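Long-range contact in stage II sporulation protein E (SpoIIE) (Moorella thermoacetica, PDB 3ZT9), which is probably a manganese-dependent PP2C-type phosphatase that acts in stressosome signalling linked to secondary messenger control: residues Lys3-Tyr9 with Cys23-Arg27. Numbering follows the deposited sequence.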
loop_
_atom_site.group_PDB
_atom_site.type_symbol
_atom_site.label_atom_id
_atom_site.label_comp_id
_atom_site.label_asym_id
_atom_site.label_seq_id
_atom_site.Cartn_x
_atom_site.Cartn_y
_atom_site.Cartn_z
ATOM N N LYS A 3 -4.084 -7.098 19.137
ATOM C CA LYS A 3 -3.375 -6.151 18.278
ATOM C C LYS A 3 -3.322 -6.614 16.809
ATOM O O LYS A 3 -3.248 -7.820 16.536
ATOM C CB LYS A 3 -1.950 -5.966 18.804
ATOM C CG LYS A 3 -1.085 -5.034 17.968
ATOM C CD LYS A 3 0.402 -5.320 18.173
ATOM C CE LYS A 3 0.924 -6.339 17.155
ATOM N NZ LYS A 3 2.413 -6.398 17.102
ATOM N N LEU A 4 -3.360 -5.671 15.868
ATOM C CA LEU A 4 -3.106 -6.015 14.456
ATOM C C LEU A 4 -1.591 -6.066 14.246
ATOM O O LEU A 4 -0.897 -5.095 14.504
ATOM C CB LEU A 4 -3.776 -5.001 13.510
ATOM C CG LEU A 4 -3.827 -5.375 12.030
ATOM C CD1 LEU A 4 -4.824 -6.525 11.757
ATOM C CD2 LEU A 4 -4.180 -4.171 11.150
ATOM N N GLU A 5 -1.076 -7.215 13.809
ATOM C CA GLU A 5 0.336 -7.382 13.542
ATOM C C GLU A 5 0.620 -6.811 12.158
ATOM O O GLU A 5 -0.111 -7.116 11.209
ATOM C CB GLU A 5 0.689 -8.869 13.544
ATOM C CG GLU A 5 2.169 -9.136 13.390
ATOM C CD GLU A 5 2.562 -10.625 13.348
ATOM O OE1 GLU A 5 1.756 -11.540 12.979
ATOM O OE2 GLU A 5 3.731 -10.863 13.678
ATOM N N VAL A 6 1.669 -6.011 12.018
ATOM C CA VAL A 6 1.956 -5.450 10.683
ATOM C C VAL A 6 3.431 -5.562 10.369
ATOM O O VAL A 6 4.275 -5.221 11.202
ATOM C CB VAL A 6 1.593 -3.948 10.569
ATOM C CG1 VAL A 6 1.797 -3.460 9.132
ATOM C CG2 VAL A 6 0.163 -3.693 11.032
ATOM N N GLY A 7 3.740 -6.048 9.173
ATOM C CA GLY A 7 5.108 -6.140 8.700
ATOM C C GLY A 7 5.293 -5.248 7.476
ATOM O O GLY A 7 4.420 -5.171 6.598
ATOM N N ILE A 8 6.453 -4.581 7.421
ATOM C CA ILE A 8 6.819 -3.752 6.270
ATOM C C ILE A 8 8.172 -4.203 5.732
ATOM O O ILE A 8 9.103 -4.409 6.502
ATOM C CB ILE A 8 6.960 -2.281 6.683
ATOM C CG1 ILE A 8 5.600 -1.723 7.108
ATOM C CG2 ILE A 8 7.542 -1.458 5.539
ATOM C CD1 ILE A 8 5.668 -0.244 7.560
ATOM N N TYR A 9 8.317 -4.244 4.404
ATOM C CA TYR A 9 9.624 -4.477 3.787
ATOM C C TYR A 9 9.770 -3.592 2.576
ATOM O O TYR A 9 8.828 -3.461 1.788
ATOM C CB TYR A 9 9.740 -5.917 3.317
ATOM C CG TYR A 9 10.996 -6.233 2.519
ATOM C CD1 TYR A 9 12.179 -6.588 3.176
ATOM C CD2 TYR A 9 10.987 -6.238 1.115
ATOM C CE1 TYR A 9 13.336 -6.901 2.454
ATOM C CE2 TYR A 9 12.160 -6.567 0.390
ATOM C CZ TYR A 9 13.310 -6.910 1.072
ATOM O OH TYR A 9 14.456 -7.238 0.354
ATOM N N CYS A 23 6.307 3.140 2.276
ATOM C CA CYS A 23 5.244 2.504 3.073
ATOM C C CYS A 23 4.824 3.389 4.262
ATOM O O CYS A 23 5.646 4.106 4.836
ATOM C CB CYS A 23 5.749 1.149 3.627
ATOM S SG CYS A 23 6.036 -0.040 2.312
ATOM N N LEU A 24 3.545 3.309 4.634
ATOM C CA LEU A 24 3.022 3.968 5.832
ATOM C C LEU A 24 2.130 2.979 6.573
ATOM O O LEU A 24 1.314 2.295 5.962
ATOM C CB LEU A 24 2.153 5.163 5.446
ATOM C CG LEU A 24 1.424 5.859 6.603
ATOM C CD1 LEU A 24 2.403 6.599 7.478
ATOM C CD2 LEU A 24 0.390 6.819 6.056
ATOM N N VAL A 25 2.342 2.864 7.870
ATOM C CA VAL A 25 1.406 2.196 8.771
ATOM C C VAL A 25 1.149 3.184 9.880
ATOM O O VAL A 25 2.074 3.598 10.569
ATOM C CB VAL A 25 1.974 0.881 9.373
ATOM C CG1 VAL A 25 1.009 0.311 10.375
ATOM C CG2 VAL A 25 2.252 -0.105 8.200
ATOM N N LYS A 26 -0.104 3.554 10.082
ATOM C CA LYS A 26 -0.413 4.540 11.105
ATOM C C LYS A 26 -1.674 4.137 11.849
ATOM O O LYS A 26 -2.671 3.792 11.235
ATOM C CB LYS A 26 -0.540 5.931 10.459
ATOM C CG LYS A 26 -0.695 7.103 11.464
ATOM C CD LYS A 26 0.319 7.016 12.610
ATOM C CE LYS A 26 0.304 8.222 13.592
ATOM N NZ LYS A 26 -0.915 8.430 14.452
ATOM N N ARG A 27 -1.595 4.132 13.176
ATOM C CA ARG A 27 -2.655 3.626 14.022
ATOM C C ARG A 27 -3.243 4.821 14.724
ATOM O O ARG A 27 -2.525 5.640 15.309
ATOM C CB ARG A 27 -2.123 2.611 15.042
ATOM C CG ARG A 27 -1.097 1.631 14.469
ATOM C CD ARG A 27 -0.731 0.537 15.461
ATOM N NE ARG A 27 0.266 -0.399 14.929
ATOM C CZ ARG A 27 0.031 -1.682 14.658
ATOM N NH1 ARG A 27 -1.175 -2.204 14.854
ATOM N NH2 ARG A 27 1.004 -2.447 14.190
HETATM O O HOH W 1 -4.009 -2.648 16.381
#
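R27 reaches across from strand 21-28 to the backbone carbonyl of L4, just ahead of strand 6-11, at one edge of the beta sandwich of this PP2C-family fold. Residues 6-9 and 23-27 lie on the outermost strands of two facing antiparallel sheets. Their short segments run nearly antiparallel, at 161°. No backbone-to-backbone hydrogen bond joins them; they meet through side chains. Both terminal nitrogens of the guanidinium point at L4 O, which lies near its plane. R27 NH1 donates to L4 O at 2.9 Å, in the carbonyl plane and on a lone pair. R27 NH2 gives L4 O a longer bond of 3.3 Å, with an N-H...O angle of 137°. One water accepts from L4 N at 3.1 Å and, weakly, from R27 NH1. The R27 chain is extended from CG to NE, which carries the guanidinium over to L4. Strand pairing within each sheet satisfies other backbone groups: G7 bonds with V191, L24 with A35 and K26 with F33. I8 N is instead bonded to E170 OE2, and E5 forms a salt bridge with R193. The apolar part follows beside R27. V6 CG2 approaches R27 NH2 obliquely at 3.5 Å. V6 CG1 passes alongside V25 CG2, the two side chains heading opposite ways. The I8 CG2 branch, anti to its own N, lies at 3.7 Å from C23 CB. An alanine at I8 would remove both branches and is likely to leave C23 and V25 less well covered. The tightest carbon pair is I8 CD1 against V25 CG2, at 3.5 Å.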